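Local structure of enoyl-CoA hydratase/isomerase family protein (Mycobacterium tuberculosis, 4FN7) at residues 50-55 with 97-102; 82-87 with 220-225; 119-124 with 182-187; 125-130 with 159-164; 147-152 with 172-177. The protein probably hydrates the double bond of enoyl-CoA thioesters in lipid metabolism, as other members of the enoyl-CoA hydratase/isomerase (crotonase) family do. One frame throughout, in Å; residues are numbered along the deposited sequence. Where two conformers were deposited one is given.

Contact 1. Residues 50-55 with 97-102; sequences VITGNG and VMACTG
Val-97 begins the pairing by offering its carbonyl O to the N-H of Ile-51, at 3.0 Å between Val-97 O and Ile-51 N, with the CA-H of Val-50 resting on the same oxygen. The two strands thus run parallel and in register. The branched side chains of Val-97 and Val-50 share one face of the sheet, where helix 184-195 covers them with Ala-188 and Ala-192. Met-98 turns to the other face and lies alongside Ile-51. The bend at its chi2 (-68°) swings the sulfur toward the neighbouring strand, SD sitting 3.7 Å from Ile-51 CB and the terminal CE 4.0 Å from Ile-51 CD1; a flexible thioether moulds well to a stiff branched partner. Ala-99 donates its N to Ile-51 O (2.8 Å, 164° at the hydrogen), and its lone methyl meets Thr-52 CG2 at 3.7 Å, small enough for Val-184 to pack there too. Beyond the strand, Thr-101 takes over with its hydroxyl. OG1 stands between the backbone N and the carbonyl carbon (chi1 47°), from where it donates to Asn-54 O at 2.9 Å, in the carbonyl plane on a lone pair. Gly-53, bare of a side chain, lets the loop come this close to the hydroxyl. Thr-101 O then joins Gly-55 O through one water that donates to both. Parallel neighbours like these form the middle of the crotonase fold's main sheet; in related enzymes one oxyanion-hole N-H comes from a loop after such a strand, the other from a helix start.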
# COMPACT_ATOMS: atom_id res chain seq x y z
N VAL A 50 23.20 10.01 8.05
CA VAL A 50 22.99 10.26 6.64
C VAL A 50 23.92 9.33 5.88
O VAL A 50 25.11 9.27 6.16
CB VAL A 50 23.33 11.71 6.27
CG1 VAL A 50 23.27 11.90 4.76
CG2 VAL A 50 22.40 12.66 6.98
N ILE A 51 23.36 8.60 4.92
CA ILE A 51 24.15 7.74 4.05
C ILE A 51 24.02 8.24 2.62
O ILE A 51 22.91 8.42 2.12
CB ILE A 51 23.71 6.26 4.15
CG1 ILE A 51 24.01 5.73 5.56
CG2 ILE A 51 24.43 5.42 3.10
CD1 ILE A 51 23.36 4.40 5.87
N THR A 52 25.15 8.47 1.97
CA THR A 52 25.16 9.00 0.60
C THR A 52 25.91 8.08 -0.34
O THR A 52 26.65 7.20 0.10
CB THR A 52 25.86 10.39 0.52
OG1 THR A 52 27.27 10.22 0.29
CG2 THR A 52 25.64 11.21 1.80
N GLY A 53 25.70 8.28 -1.64
CA GLY A 53 26.54 7.68 -2.65
C GLY A 53 27.60 8.66 -3.12
O GLY A 53 28.03 9.55 -2.36
N ASN A 54 28.06 8.50 -4.35
CA ASN A 54 29.02 9.43 -4.93
C ASN A 54 28.38 10.31 -6.01
O ASN A 54 27.16 10.44 -6.06
CB ASN A 54 30.29 8.71 -5.42
CG ASN A 54 30.05 7.78 -6.62
OD1 ASN A 54 29.01 7.84 -7.28
ND2 ASN A 54 31.04 6.93 -6.91
N GLY A 55 29.19 10.92 -6.87
CA GLY A 55 28.66 11.82 -7.88
C GLY A 55 27.97 11.13 -9.04
O GLY A 55 27.31 11.77 -9.87
N VAL A 97 18.74 8.79 7.23
CA VAL A 97 18.33 9.51 6.03
C VAL A 97 19.26 9.16 4.88
O VAL A 97 20.47 9.26 5.01
CB VAL A 97 18.34 11.04 6.25
CG1 VAL A 97 17.83 11.76 5.01
CG2 VAL A 97 17.49 11.40 7.46
N MET A 98 18.66 8.74 3.77
CA MET A 98 19.44 8.38 2.59
C MET A 98 19.52 9.55 1.63
O MET A 98 18.50 10.12 1.26
CB MET A 98 18.80 7.19 1.87
CG MET A 98 18.67 5.95 2.72
SD MET A 98 20.28 5.24 3.08
CE MET A 98 19.80 3.83 4.08
N ALA A 99 20.74 9.89 1.24
CA ALA A 99 20.99 10.85 0.18
C ALA A 99 21.28 10.08 -1.10
O ALA A 99 22.41 9.64 -1.34
CB ALA A 99 22.17 11.74 0.53
N CYS A 100 20.25 9.89 -1.91
CA CYS A 100 20.36 9.15 -3.15
C CYS A 100 20.96 10.06 -4.21
O CYS A 100 20.26 10.85 -4.84
CB CYS A 100 18.97 8.68 -3.58
SG CYS A 100 18.98 7.43 -4.85
N THR A 101 22.28 9.96 -4.40
CA THR A 101 23.04 10.94 -5.16
C THR A 101 23.24 10.52 -6.62
O THR A 101 23.90 11.20 -7.40
CB THR A 101 24.42 11.16 -4.50
OG1 THR A 101 25.01 9.89 -4.20
CG2 THR A 101 24.26 11.95 -3.21
N GLY A 102 22.64 9.38 -6.96
CA GLY A 102 22.63 8.88 -8.32
C GLY A 102 21.71 7.68 -8.32
O GLY A 102 20.94 7.47 -7.39
O HOH W 1 24.53 11.56 -10.15

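Contact 2. Residues 82-87 with 220-225; sequences GFELAY and AGIDGI
Phe-83 O receives the helical N-H of Tyr-87, 2.9 Å from Tyr-87 N, and the same oxygen is met from across the contact by the methyl CD1 of Ile-222 at 3.6 Å. Ile-222 carries most of the contact, which is largely apolar. With CG1 anti to its carbonyl carbon (chi1 -69°) and the chain extended beyond it, the side chain reaches out from helix 200-223 to the flank of helix 73-90. Its CG1 presses on Phe-83 CB at 3.7 Å, and CD1 runs on between that residue and Glu-84, within 4.4 Å of Tyr-87 CB. Glu-84 is bent at chi2 and crosses the isoleucine at about a right angle, bringing OE1 to 3.6 Å from Ile-222 CD1. Arg-219 forms a salt bridge to Glu-84 and a cation-pi contact with the Tyr-87 ring, so the carboxylate has a charged partner although a methyl touches OE1. Farther along, Ile-225 touches the Phe-83 ring obliquely, its CD1 4.1 Å from Phe-83 CE2. Other parts of that large ring lie against Ala-140, Ala-141 and Ile-144 of helix 139-148, a task for which an aromatic side chain is broad enough. Helix 73-90 thus packs on helix 139-148 and the last turn of helix 200-223, near the chain's C-terminus, in the helical part of the crotonase fold.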
# COMPACT_ATOMS: atom_id res chain seq x y z
N GLY A 82 24.62 -8.33 2.76
CA GLY A 82 23.86 -7.20 2.27
C GLY A 82 22.53 -7.10 2.99
O GLY A 82 22.10 -6.03 3.41
N PHE A 83 21.86 -8.23 3.13
CA PHE A 83 20.57 -8.23 3.79
C PHE A 83 20.67 -8.04 5.30
O PHE A 83 19.78 -7.46 5.92
CB PHE A 83 19.76 -9.46 3.39
CG PHE A 83 19.48 -9.53 1.92
CD1 PHE A 83 18.99 -8.41 1.27
CD2 PHE A 83 19.76 -10.67 1.19
CE1 PHE A 83 18.74 -8.44 -0.10
CE2 PHE A 83 19.51 -10.70 -0.17
CZ PHE A 83 19.00 -9.59 -0.82
N GLU A 84 21.78 -8.48 5.88
CA GLU A 84 22.05 -8.19 7.29
C GLU A 84 22.25 -6.69 7.52
O GLU A 84 21.77 -6.13 8.51
CB GLU A 84 23.28 -8.96 7.78
CG GLU A 84 23.43 -8.92 9.29
CD GLU A 84 22.28 -9.62 9.98
OE1 GLU A 84 22.02 -10.79 9.63
OE2 GLU A 84 21.64 -9.02 10.86
N LEU A 85 22.96 -6.04 6.60
CA LEU A 85 23.11 -4.59 6.63
C LEU A 85 21.74 -3.91 6.54
O LEU A 85 21.46 -2.95 7.27
CB LEU A 85 24.02 -4.14 5.49
CG LEU A 85 24.36 -2.66 5.43
CD1 LEU A 85 25.06 -2.23 6.71
CD2 LEU A 85 25.24 -2.39 4.23
N ALA A 86 20.88 -4.39 5.65
CA ALA A 86 19.53 -3.86 5.56
C ALA A 86 18.79 -4.02 6.88
O ALA A 86 18.14 -3.09 7.35
CB ALA A 86 18.77 -4.53 4.42
N TYR A 87 18.88 -5.20 7.48
CA TYR A 87 18.25 -5.43 8.77
C TYR A 87 18.78 -4.44 9.82
O TYR A 87 18.02 -3.85 10.58
CB TYR A 87 18.49 -6.88 9.22
CG TYR A 87 17.72 -7.26 10.46
CD1 TYR A 87 16.56 -8.02 10.38
CD2 TYR A 87 18.16 -6.86 11.73
CE1 TYR A 87 15.86 -8.38 11.53
CE2 TYR A 87 17.46 -7.21 12.87
CZ TYR A 87 16.31 -7.97 12.77
OH TYR A 87 15.63 -8.30 13.91
N ALA A 220 14.21 -14.35 8.33
CA ALA A 220 13.96 -15.65 7.72
C ALA A 220 14.62 -15.72 6.35
O ALA A 220 15.14 -16.77 5.96
CB ALA A 220 12.47 -15.91 7.61
N GLY A 221 14.58 -14.62 5.62
CA GLY A 221 15.17 -14.56 4.29
C GLY A 221 16.68 -14.68 4.32
O GLY A 221 17.28 -15.28 3.43
N ILE A 222 17.30 -14.08 5.33
CA ILE A 222 18.74 -14.19 5.51
C ILE A 222 19.10 -15.64 5.82
O ILE A 222 20.01 -16.21 5.22
CB ILE A 222 19.22 -13.24 6.64
CG1 ILE A 222 19.09 -11.78 6.20
CG2 ILE A 222 20.66 -13.57 7.03
CD1 ILE A 222 19.24 -10.77 7.33
N ASP A 223 18.37 -16.23 6.76
CA ASP A 223 18.59 -17.62 7.13
C ASP A 223 18.43 -18.56 5.94
O ASP A 223 19.12 -19.58 5.84
CB ASP A 223 17.64 -18.04 8.26
CG ASP A 223 17.92 -17.30 9.56
OD1 ASP A 223 19.06 -16.80 9.71
OD2 ASP A 223 17.02 -17.24 10.42
N GLY A 224 17.54 -18.20 5.02
CA GLY A 224 17.22 -19.06 3.89
C GLY A 224 18.07 -18.89 2.63
O GLY A 224 17.84 -19.59 1.65
N ILE A 225 19.04 -17.98 2.66
CA ILE A 225 19.83 -17.69 1.47
C ILE A 225 20.52 -18.93 0.91
O ILE A 225 20.49 -19.18 -0.29
CB ILE A 225 20.88 -16.59 1.70
CG1 ILE A 225 20.21 -15.23 1.86
CG2 ILE A 225 21.87 -16.54 0.54
CD1 ILE A 225 19.46 -14.77 0.63

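Contact 3. Residues 119-124 with 182-187; sequences VAAHAY and EVVVSR
Where helix 184-195 settles on the sheet of the crotonase fold, its first turn meets the end of strand 117-120 and the turn that follows, and Val-184 carries most of the contact. Its two methyls divide the work. CG1, anti to the backbone N (chi1 167°), reaches over the end of the strand to 3.7 Å from Val-119 O and 4.3 Å from Val-119 CG1. CG2 points the other way along the chain and lies against the peptide joining Ala-120 to Ala-121, 3.8 Å from Ala-121 N and 4.2 Å from Ala-121 CB. A compact, forked side chain suits a place where backbone rather than long side chains must be covered, and the small CB of Ala-121 lets the helix come in close. One turn later Arg-187 lays its aliphatic part on Val-119, CG being 4.3 Å from Val-119 CG1, while its guanidinium goes on to salt bridges with Glu-177 and Glu-190. Just after the strand, a type I turn from Ala-121 to Tyr-124 closes with a bond from Tyr-124 N to Ala-121 O at 3.2 Å. It folds the Tyr-124 ring back over Ala-121, whose CB stands 3.4 Å above one face, toward the rim, and brings CE2 of the ring obliquely to 4.5 Å from Val-184 CG2. The helix itself starts after the N-cap residue Val-183, with Arg-187 N bonded to Val-183 O. By this first turn helix 184-195 packs on the main sheet of the crotonase fold.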
# COMPACT_ATOMS: atom_id res chain seq x y z
N VAL A 119 15.95 10.87 0.02
CA VAL A 119 15.94 12.04 -0.84
C VAL A 119 16.68 11.73 -2.13
O VAL A 119 17.77 11.17 -2.09
CB VAL A 119 16.66 13.23 -0.16
CG1 VAL A 119 16.54 14.49 -1.00
CG2 VAL A 119 16.09 13.47 1.23
N ALA A 120 16.09 12.09 -3.27
CA ALA A 120 16.75 11.89 -4.56
C ALA A 120 16.46 13.05 -5.49
O ALA A 120 15.60 13.88 -5.21
CB ALA A 120 16.28 10.59 -5.20
N ALA A 121 17.20 13.12 -6.59
CA ALA A 121 16.89 14.07 -7.65
C ALA A 121 15.93 13.44 -8.65
O ALA A 121 15.81 12.22 -8.72
CB ALA A 121 18.17 14.53 -8.35
N HIS A 122 15.26 14.28 -9.42
CA HIS A 122 14.22 13.85 -10.35
C HIS A 122 14.67 12.76 -11.30
O HIS A 122 13.92 11.82 -11.56
CB HIS A 122 13.72 15.04 -11.17
CG HIS A 122 12.87 14.65 -12.34
ND1 HIS A 122 13.36 14.53 -13.62
CD2 HIS A 122 11.55 14.32 -12.41
CE1 HIS A 122 12.39 14.16 -14.44
NE2 HIS A 122 11.28 14.03 -13.73
N ALA A 123 15.89 12.88 -11.82
CA ALA A 123 16.33 11.99 -12.89
C ALA A 123 16.91 10.65 -12.42
O ALA A 123 17.16 9.77 -13.24
CB ALA A 123 17.34 12.71 -13.78
N TYR A 124 17.10 10.49 -11.12
CA TYR A 124 17.78 9.29 -10.62
C TYR A 124 16.88 8.06 -10.66
O TYR A 124 15.80 8.02 -10.06
CB TYR A 124 18.35 9.49 -9.20
CG TYR A 124 19.33 10.64 -9.07
CD1 TYR A 124 19.90 11.23 -10.19
CD2 TYR A 124 19.68 11.13 -7.82
CE1 TYR A 124 20.79 12.29 -10.07
CE2 TYR A 124 20.57 12.18 -7.68
CZ TYR A 124 21.12 12.76 -8.81
OH TYR A 124 22.01 13.81 -8.67
N GLU A 182 22.10 19.28 -6.75
CA GLU A 182 23.11 19.98 -5.97
C GLU A 182 22.74 20.16 -4.50
O GLU A 182 23.58 20.58 -3.70
CB GLU A 182 23.45 21.33 -6.61
CG GLU A 182 22.30 22.35 -6.62
CD GLU A 182 21.43 22.28 -7.87
OE1 GLU A 182 21.37 21.23 -8.54
OE2 GLU A 182 20.78 23.30 -8.18
N VAL A 183 21.50 19.85 -4.14
CA VAL A 183 21.10 19.95 -2.74
C VAL A 183 20.58 18.64 -2.14
O VAL A 183 20.07 18.64 -1.03
CB VAL A 183 20.07 21.09 -2.49
CG1 VAL A 183 20.67 22.44 -2.85
CG2 VAL A 183 18.79 20.83 -3.26
N VAL A 184 20.72 17.53 -2.86
CA VAL A 184 20.30 16.24 -2.30
C VAL A 184 20.98 15.97 -0.96
O VAL A 184 20.33 15.65 0.03
CB VAL A 184 20.54 15.07 -3.29
CG1 VAL A 184 20.41 13.71 -2.59
CG2 VAL A 184 19.58 15.17 -4.47
N VAL A 185 22.30 16.13 -0.91
CA VAL A 185 23.04 15.84 0.31
C VAL A 185 22.72 16.84 1.41
O VAL A 185 22.45 16.45 2.55
CB VAL A 185 24.56 15.78 0.05
CG1 VAL A 185 25.32 15.67 1.36
CG2 VAL A 185 24.88 14.61 -0.87
N SER A 186 22.74 18.13 1.09
CA SER A 186 22.49 19.13 2.12
C SER A 186 21.06 19.01 2.66
O SER A 186 20.82 19.18 3.85
CB SER A 186 22.79 20.55 1.62
OG SER A 186 22.00 20.88 0.51
N ARG A 187 20.12 18.68 1.79
CA ARG A 187 18.74 18.49 2.22
C ARG A 187 18.63 17.24 3.11
O ARG A 187 17.93 17.26 4.12
CB ARG A 187 17.80 18.40 1.02
CG ARG A 187 16.38 18.07 1.39
CD ARG A 187 15.75 19.08 2.35
NE ARG A 187 14.51 18.52 2.84
CZ ARG A 187 14.06 18.63 4.09
NH1 ARG A 187 14.74 19.32 4.99
NH2 ARG A 187 12.92 18.05 4.42

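Contact 4. Residues 125-130 with 159-164; sequences NIQANE and GLAKTF
Ile-126 and Phe-164 form an antiparallel hydrogen-bonded pair in the small three-stranded sheet that stands beside the main sheet of the crotonase fold. Both backbone bonds are sound: Ile-126 N gives to Phe-164 O at 2.8 Å, and Phe-164 N returns a bond to Ile-126 O at 2.9 Å. The first acceptor also takes the CA-H of Asn-125. Beyond the pair, regular backbone bonding stops and other groups serve the polar atoms. Ala-128 N donates to a water 2.8 Å away, and that water donates in turn to Lys-162 O. Ala-161 follows the end of a helix with a positive phi (51°), a turn that presents its carbonyl to the strand. Gln-127 takes it up. The side chain leaves with CG anti to its backbone N and stays extended, so that NE2 reaches Ala-161 O at 2.8 Å, nearly straight (161° at the hydrogen), with Ala-161 O lying close to the plane of the Gln-127 amide. On the way Gln-127 CD passes Thr-163 OG1 at 3.2 Å without a bond between their polar atoms. Thr-163 uses its methyl instead, CG2 lying 3.6 Å from Asn-125 CG. On the opposite face Ile-126 and Phe-164 bury their apolar side chains against helix 166-172 and Phe-174, whose ring meets that of Phe-164 with planes about 65° apart. Nearby, Gly-159 O is bonded by His-203 of the second subunit, so the segment also borders the trimer interface. The Phe-164 ring turns its edge to Ile-126 O, with CD2 3.7 Å from that oxygen.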
# COMPACT_ATOMS: atom_id res chain seq x y z
N ASN A 125 17.35 7.04 -11.37
CA ASN A 125 16.61 5.81 -11.53
C ASN A 125 16.76 4.88 -10.34
O ASN A 125 17.85 4.72 -9.80
CB ASN A 125 17.07 5.09 -12.79
CG ASN A 125 16.64 5.81 -14.05
OD1 ASN A 125 15.64 6.52 -14.07
ND2 ASN A 125 17.39 5.60 -15.11
N ILE A 126 15.66 4.26 -9.96
CA ILE A 126 15.65 3.29 -8.87
C ILE A 126 14.96 2.04 -9.41
O ILE A 126 13.86 2.12 -9.97
CB ILE A 126 14.90 3.85 -7.65
CG1 ILE A 126 15.50 5.21 -7.26
CG2 ILE A 126 14.98 2.86 -6.49
CD1 ILE A 126 14.62 6.03 -6.37
N GLN A 127 15.63 0.90 -9.29
CA GLN A 127 15.18 -0.29 -10.00
C GLN A 127 15.75 -1.55 -9.39
O GLN A 127 16.95 -1.63 -9.13
CB GLN A 127 15.62 -0.21 -11.47
CG GLN A 127 15.14 -1.38 -12.33
CD GLN A 127 15.92 -1.53 -13.62
OE1 GLN A 127 17.01 -0.98 -13.77
NE2 GLN A 127 15.36 -2.28 -14.56
N ALA A 128 14.89 -2.54 -9.17
CA ALA A 128 15.35 -3.90 -8.93
C ALA A 128 15.43 -4.56 -10.30
O ALA A 128 14.41 -5.01 -10.84
CB ALA A 128 14.38 -4.65 -8.02
N ASN A 129 16.62 -4.60 -10.88
CA ASN A 129 16.78 -5.08 -12.26
C ASN A 129 17.01 -6.59 -12.36
O ASN A 129 17.27 -7.09 -13.46
CB ASN A 129 17.92 -4.33 -12.96
CG ASN A 129 19.29 -4.75 -12.46
OD1 ASN A 129 19.44 -5.13 -11.30
ND2 ASN A 129 20.30 -4.66 -13.33
N GLU A 130 16.90 -7.29 -11.24
CA GLU A 130 17.18 -8.72 -11.16
C GLU A 130 16.55 -9.52 -12.31
O GLU A 130 17.25 -10.25 -13.02
CB GLU A 130 16.71 -9.29 -9.82
CG GLU A 130 17.68 -9.07 -8.65
CD GLU A 130 17.62 -7.69 -8.00
OE1 GLU A 130 16.95 -6.78 -8.53
OE2 GLU A 130 18.25 -7.51 -6.93
N GLY A 159 8.42 -8.44 -10.53
CA GLY A 159 8.29 -9.29 -11.71
C GLY A 159 8.65 -8.62 -13.02
O GLY A 159 9.05 -9.30 -13.98
N LEU A 160 8.51 -7.30 -13.11
CA LEU A 160 8.78 -6.61 -14.36
C LEU A 160 10.04 -5.75 -14.32
O LEU A 160 10.35 -5.06 -15.29
CB LEU A 160 7.59 -5.74 -14.78
CG LEU A 160 6.27 -6.48 -15.03
CD1 LEU A 160 5.20 -5.48 -15.40
CD2 LEU A 160 6.41 -7.56 -16.12
N ALA A 161 10.77 -5.77 -13.20
CA ALA A 161 12.00 -5.00 -13.07
C ALA A 161 11.78 -3.54 -13.46
O ALA A 161 12.62 -2.92 -14.11
CB ALA A 161 13.11 -5.62 -13.91
N LYS A 162 10.63 -2.98 -13.07
CA LYS A 162 10.29 -1.62 -13.48
C LYS A 162 11.28 -0.59 -12.93
O LYS A 162 11.72 -0.68 -11.78
CB LYS A 162 8.86 -1.27 -13.06
CG LYS A 162 8.48 0.15 -13.45
CD LYS A 162 7.03 0.46 -13.14
CE LYS A 162 6.70 1.92 -13.39
NZ LYS A 162 5.27 2.19 -13.06
N THR A 163 11.62 0.39 -13.76
CA THR A 163 12.46 1.50 -13.32
C THR A 163 11.59 2.67 -12.90
O THR A 163 10.65 3.03 -13.61
CB THR A 163 13.41 1.96 -14.44
OG1 THR A 163 14.28 0.89 -14.80
CG2 THR A 163 14.25 3.14 -13.97
N PHE A 164 11.89 3.24 -11.74
CA PHE A 164 11.16 4.39 -11.21
C PHE A 164 12.11 5.58 -11.10
O PHE A 164 13.31 5.41 -10.93
CB PHE A 164 10.59 4.07 -9.82
CG PHE A 164 9.68 2.88 -9.79
CD1 PHE A 164 8.30 3.04 -9.77
CD2 PHE A 164 10.20 1.59 -9.74
CE1 PHE A 164 7.46 1.94 -9.73
CE2 PHE A 164 9.36 0.49 -9.70
CZ PHE A 164 8.00 0.66 -9.69
O HOH W 2 12.20 -2.34 -9.75

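Contact 5. Residues 147-152 with 172-177; sequences LRLTRS and AGFIDE
The backbones of Leu-149 and Gly-173 pass close together, with Thr-150 N donating to Ala-172 O at 2.9 Å and the CA-H of Leu-149 pointing to the same oxygen. Ala-172 is the last residue of helix 166-172, which ends in a Schellman motif: Gly-173, with positive phi (95°), is the C-prime residue, and Phe-174 N and Gly-173 N bond back to Ala-169 O and Leu-170 O. Glycine suits the turn, and the lack of a side chain lets Arg-148 O approach. Thr-150, in turn, is the N-cap of helix 151-159, its OG1 taking Ala-153 N. So one helix end and one helix start, two elements of the crotonase fold, are joined here. They sit at the trimer interface, for Ser-152 of the third subunit bonds to Arg-148 O. Leu-149 projects CD2 over one face of the Phe-174 ring, 3.8 Å from the centroid and 13° off the normal, a CH-pi contact; its branched end is shaped to cover a flat aromatic surface. Arg-148 curls at chi2 and chi3 to bring its guanidinium toward Asp-176, which it crosses at about a right angle. Their salt bridge is long, 3.9 Å from NH1 to OD2; Asp-176 OD2 also pairs with Arg-118, and Arg-148 NH2 bonds to Gly-115 O. A water in the guanidinium plane bridges them, accepting from Arg-148 NH1 and donating to Asp-176 OD1, each at 2.8 Å.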
# COMPACT_ATOMS: atom_id res chain seq x y z
N LEU A 147 7.91 -3.60 2.18
CA LEU A 147 7.74 -2.70 3.31
C LEU A 147 7.50 -1.26 2.88
O LEU A 147 6.92 -0.47 3.63
CB LEU A 147 8.97 -2.79 4.22
CG LEU A 147 8.97 -1.95 5.50
CD1 LEU A 147 7.84 -2.38 6.43
CD2 LEU A 147 10.31 -2.08 6.20
N ARG A 148 7.94 -0.90 1.67
CA ARG A 148 7.92 0.50 1.25
C ARG A 148 7.05 0.80 0.02
O ARG A 148 6.53 1.90 -0.11
CB ARG A 148 9.35 1.03 0.99
CG ARG A 148 10.34 0.88 2.14
CD ARG A 148 9.83 1.47 3.44
NE ARG A 148 9.94 2.92 3.58
CZ ARG A 148 11.02 3.53 4.05
NH1 ARG A 148 11.03 4.85 4.23
NH2 ARG A 148 12.10 2.83 4.35
N LEU A 149 6.93 -0.16 -0.89
CA LEU A 149 6.26 0.11 -2.16
C LEU A 149 4.75 -0.05 -2.03
O LEU A 149 4.26 -0.88 -1.27
CB LEU A 149 6.79 -0.84 -3.25
CG LEU A 149 8.27 -0.67 -3.59
CD1 LEU A 149 8.66 -1.63 -4.71
CD2 LEU A 149 8.58 0.77 -3.97
N THR A 150 4.00 0.74 -2.80
CA THR A 150 2.56 0.48 -2.88
C THR A 150 2.34 -0.92 -3.45
O THR A 150 3.22 -1.51 -4.08
CB THR A 150 1.83 1.46 -3.79
OG1 THR A 150 2.31 1.30 -5.13
CG2 THR A 150 2.04 2.89 -3.32
N ARG A 151 1.14 -1.44 -3.25
CA ARG A 151 0.84 -2.77 -3.73
C ARG A 151 1.11 -2.94 -5.22
O ARG A 151 1.75 -3.90 -5.64
CB ARG A 151 -0.59 -3.15 -3.38
CG ARG A 151 -0.72 -3.55 -1.93
CD ARG A 151 -2.12 -3.38 -1.47
NE ARG A 151 -2.31 -3.88 -0.12
CZ ARG A 151 -3.48 -3.84 0.50
NH1 ARG A 151 -4.53 -3.31 -0.13
NH2 ARG A 151 -3.59 -4.32 1.73
N SER A 152 0.67 -1.98 -6.03
CA SER A 152 0.87 -2.10 -7.47
C SER A 152 2.32 -1.86 -7.88
O SER A 152 2.82 -2.50 -8.81
CB SER A 152 -0.10 -1.21 -8.24
OG SER A 152 -1.35 -1.85 -8.39
N ALA A 172 5.39 5.63 -5.98
CA ALA A 172 5.58 4.21 -5.73
C ALA A 172 6.02 3.90 -4.31
O ALA A 172 5.77 2.81 -3.81
CB ALA A 172 6.59 3.63 -6.71
N GLY A 173 6.71 4.84 -3.67
CA GLY A 173 7.29 4.59 -2.37
C GLY A 173 8.74 4.14 -2.40
O GLY A 173 9.23 3.55 -1.44
N PHE A 174 9.44 4.41 -3.50
CA PHE A 174 10.89 4.17 -3.57
C PHE A 174 11.71 5.35 -3.02
O PHE A 174 12.89 5.19 -2.72
CB PHE A 174 11.33 3.84 -4.99
CG PHE A 174 11.68 2.39 -5.23
CD1 PHE A 174 12.38 1.66 -4.28
CD2 PHE A 174 11.33 1.77 -6.41
CE1 PHE A 174 12.71 0.32 -4.52
CE2 PHE A 174 11.66 0.44 -6.65
CZ PHE A 174 12.35 -0.28 -5.71
N ILE A 175 11.09 6.52 -2.92
CA ILE A 175 11.72 7.68 -2.29
C ILE A 175 10.66 8.51 -1.61
O ILE A 175 9.47 8.34 -1.87
CB ILE A 175 12.48 8.58 -3.29
CG1 ILE A 175 11.52 9.15 -4.34
CG2 ILE A 175 13.61 7.83 -3.94
CD1 ILE A 175 12.15 10.20 -5.20
N ASP A 176 11.09 9.40 -0.71
CA ASP A 176 10.15 10.23 0.05
C ASP A 176 10.18 11.70 -0.34
O ASP A 176 9.24 12.44 -0.05
CB ASP A 176 10.43 10.13 1.55
CG ASP A 176 10.45 8.71 2.03
OD1 ASP A 176 9.38 8.07 2.03
OD2 ASP A 176 11.55 8.24 2.38
N GLU A 177 11.26 12.13 -0.98
CA GLU A 177 11.42 13.54 -1.29
C GLU A 177 12.30 13.73 -2.51
O GLU A 177 13.30 13.02 -2.68
CB GLU A 177 12.02 14.30 -0.09
CG GLU A 177 12.27 15.79 -0.37
CD GLU A 177 12.78 16.56 0.85
OE1 GLU A 177 12.91 15.97 1.94
OE2 GLU A 177 13.06 17.77 0.70
O HOH W 3 8.59 6.07 3.79

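Contacts 1, 2, 3 and 5 are buried, contact 4 only partly. Contacts 1 and 3 belong to the main sheet, since strands 96-100 and 117-120 are neighbours in it; their backbones bond to one another, and their centres lie about 8 Å apart. Contact 1 is backbone pairing, contact 3 apolar covering by a helix start. Contact 2, about 22 Å from contact 1 between centres and across the chain's middle, is helix packing with a charged rim. Contacts 4 and 5 share the packing of Phe-164 and Ile-126 against Phe-174, both reach the second subunit, and each adds a bridging water to its direct bonds. Backbone pairing of Ala-120 with Glu-177 joins contact 3 to contact 5 in the main sheet.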